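Local structure of DNA fragmentation factor subunit beta (Mus musculus, 1V0D) at residues L171-A176 / E266-V271. The protein cleaves chromosomal DNA during apoptosis, acting as a caspase-activated nuclease that drives DNA fragmentation and chromatin condensation. Sequence-based numbering, arbitrary orientation.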
loop_
_atom_site.group_PDB
_atom_site.type_symbol
_atom_site.label_atom_id
_atom_site.label_comp_id
_atom_site.label_asym_id
_atom_site.label_seq_id
_atom_site.Cartn_x
_atom_site.Cartn_y
_atom_site.Cartn_z
ATOM N N LEU A 171 -4.930 -16.282 10.711
ATOM C CA LEU A 171 -5.437 -17.593 11.119
ATOM C C LEU A 171 -5.751 -18.450 9.897
ATOM O O LEU A 171 -5.502 -19.663 9.895
ATOM C CB LEU A 171 -6.705 -17.487 11.956
ATOM C CG LEU A 171 -6.827 -18.585 13.029
ATOM C CD1 LEU A 171 -8.283 -18.711 13.437
ATOM C CD2 LEU A 171 -6.325 -19.935 12.526
ATOM N N ARG A 172 -6.316 -17.837 8.860
ATOM C CA ARG A 172 -6.628 -18.588 7.651
ATOM C C ARG A 172 -5.325 -19.136 7.103
ATOM O O ARG A 172 -5.173 -20.350 6.961
ATOM C CB ARG A 172 -7.304 -17.694 6.609
ATOM C CG ARG A 172 -8.706 -17.218 6.998
ATOM C CD ARG A 172 -9.330 -16.359 5.906
ATOM N NE ARG A 172 -9.805 -15.074 6.421
ATOM C CZ ARG A 172 -9.298 -13.894 6.065
ATOM N NH1 ARG A 172 -8.295 -13.831 5.183
ATOM N NH2 ARG A 172 -9.789 -12.773 6.595
ATOM N N GLU A 173 -4.378 -18.244 6.825
ATOM C CA GLU A 173 -3.082 -18.656 6.303
ATOM C C GLU A 173 -2.514 -19.850 7.059
ATOM O O GLU A 173 -1.862 -20.703 6.471
ATOM C CB GLU A 173 -2.092 -17.493 6.355
ATOM C CG GLU A 173 -2.465 -16.314 5.462
ATOM C CD GLU A 173 -1.437 -15.182 5.521
ATOM O OE1 GLU A 173 -0.230 -15.459 5.300
ATOM O OE2 GLU A 173 -1.834 -14.018 5.786
ATOM N N VAL A 174 -2.777 -19.920 8.359
ATOM C CA VAL A 174 -2.277 -21.029 9.158
ATOM C C VAL A 174 -3.007 -22.349 8.877
ATOM O O VAL A 174 -2.379 -23.411 8.888
ATOM C CB VAL A 174 -2.337 -20.703 10.665
ATOM C CG1 VAL A 174 -1.867 -21.897 11.476
ATOM C CG2 VAL A 174 -1.456 -19.488 10.962
ATOM N N SER A 175 -4.319 -22.295 8.628
ATOM C CA SER A 175 -5.086 -23.507 8.312
ATOM C C SER A 175 -4.644 -24.047 6.960
ATOM O O SER A 175 -4.317 -25.227 6.815
ATOM C CB SER A 175 -6.581 -23.211 8.255
ATOM O OG SER A 175 -7.114 -23.099 9.558
ATOM N N ALA A 176 -4.634 -23.161 5.972
ATOM C CA ALA A 176 -4.221 -23.510 4.625
ATOM C C ALA A 176 -2.964 -24.394 4.602
ATOM O O ALA A 176 -2.665 -25.040 3.594
ATOM C CB ALA A 176 -3.969 -22.233 3.831
ATOM N N GLU A 266 9.268 -14.217 11.240
ATOM C CA GLU A 266 8.388 -14.454 10.099
ATOM C C GLU A 266 7.452 -15.622 10.320
ATOM O O GLU A 266 7.876 -16.715 10.694
ATOM C CB GLU A 266 9.221 -14.668 8.850
ATOM C CG GLU A 266 10.085 -13.484 8.511
ATOM C CD GLU A 266 10.908 -13.716 7.262
ATOM O OE1 GLU A 266 11.836 -14.554 7.305
ATOM O OE2 GLU A 266 10.620 -13.064 6.230
ATOM N N LYS A 267 6.171 -15.400 10.068
ATOM C CA LYS A 267 5.213 -16.454 10.307
ATOM C C LYS A 267 5.168 -17.525 9.239
ATOM O O LYS A 267 5.141 -18.714 9.553
ATOM C CB LYS A 267 3.816 -15.867 10.508
ATOM C CG LYS A 267 2.926 -15.988 9.313
ATOM C CD LYS A 267 1.540 -15.482 9.593
ATOM C CE LYS A 267 0.721 -15.542 8.318
ATOM N NZ LYS A 267 -0.624 -14.949 8.499
ATOM N N LYS A 268 5.160 -17.119 7.979
ATOM C CA LYS A 268 5.090 -18.102 6.904
ATOM C C LYS A 268 6.442 -18.768 6.723
ATOM O O LYS A 268 6.552 -19.981 6.612
ATOM C CB LYS A 268 4.661 -17.422 5.604
ATOM C CG LYS A 268 4.113 -18.368 4.537
ATOM C CD LYS A 268 3.386 -17.562 3.451
ATOM C CE LYS A 268 2.451 -18.421 2.592
ATOM N NZ LYS A 268 1.443 -17.566 1.877
ATOM N N ARG A 269 7.473 -17.943 6.712
ATOM C CA ARG A 269 8.835 -18.402 6.537
ATOM C C ARG A 269 9.315 -19.319 7.673
ATOM O O ARG A 269 9.914 -20.355 7.396
ATOM C CB ARG A 269 9.745 -17.175 6.416
ATOM C CG ARG A 269 11.151 -17.441 5.920
ATOM C CD ARG A 269 11.164 -17.822 4.446
ATOM N NE ARG A 269 12.522 -17.835 3.894
ATOM C CZ ARG A 269 12.851 -18.362 2.714
ATOM N NH1 ARG A 269 11.920 -18.930 1.947
ATOM N NH2 ARG A 269 14.117 -18.324 2.302
ATOM N N THR A 270 9.030 -18.960 8.934
ATOM C CA THR A 270 9.496 -19.749 10.087
ATOM C C THR A 270 8.533 -20.254 11.178
ATOM O O THR A 270 8.617 -21.415 11.591
ATOM C CB THR A 270 10.628 -19.003 10.803
ATOM O OG1 THR A 270 10.400 -17.597 10.698
ATOM C CG2 THR A 270 11.971 -19.327 10.175
ATOM N N VAL A 271 7.628 -19.414 11.663
ATOM C CA VAL A 271 6.721 -19.863 12.725
ATOM C C VAL A 271 5.781 -21.014 12.357
ATOM O O VAL A 271 5.737 -22.025 13.052
ATOM C CB VAL A 271 5.849 -18.710 13.268
ATOM C CG1 VAL A 271 4.991 -19.216 14.398
ATOM C CG2 VAL A 271 6.721 -17.569 13.758
#
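Glu173 and Lys267 reach toward each other from two helices and meet at about a right angle. As modelled, the lysine ammonium lies over one face of the glutamate carboxylate instead of in its plane, with Lys267 NZ 3.1 Å from Glu173 OE2 and 3.3 Å from Glu173 OE1, although NZ is placed with some doubt, because it sits too close to an atom elsewhere in the model. The two form a salt bridge without a directed hydrogen bond. Glu173 holds CG anti to its carbonyl carbon (chi1 -64°), and its extended chain carries the carboxylate out toward helix 267-281. Lys267, likewise extended beyond CG, carries its last methylene up to the carboxylate. Lys268 approaches from the other side of the carboxylate plane, but its NZ stays 4.4 Å from Glu173 OE1, so any attraction there is longer-range.

Helix 267-281 follows strand 260-263 of the nuclease domain, which belongs to the His-Me finger superfamily; Asp262 on that strand and His308 bind a magnesium ion about 8 Å from the Lys267 side chain. The charged contact links the start of this helix, near the metal site, to the C-terminal part of helix 155-175. Deeper in, Val174 and Val271 both pack on Leu294 of helix 287-295. Glu266 occupies the N-cap position, and its carbonyl oxygen accepts from Thr270 N, from Val271 N in a wider pi-type turn, and from the Thr270 hydroxyl, whose OG1 lies 2.7 Å from Glu266 O and meets one of its lone pairs in the carbonyl plane.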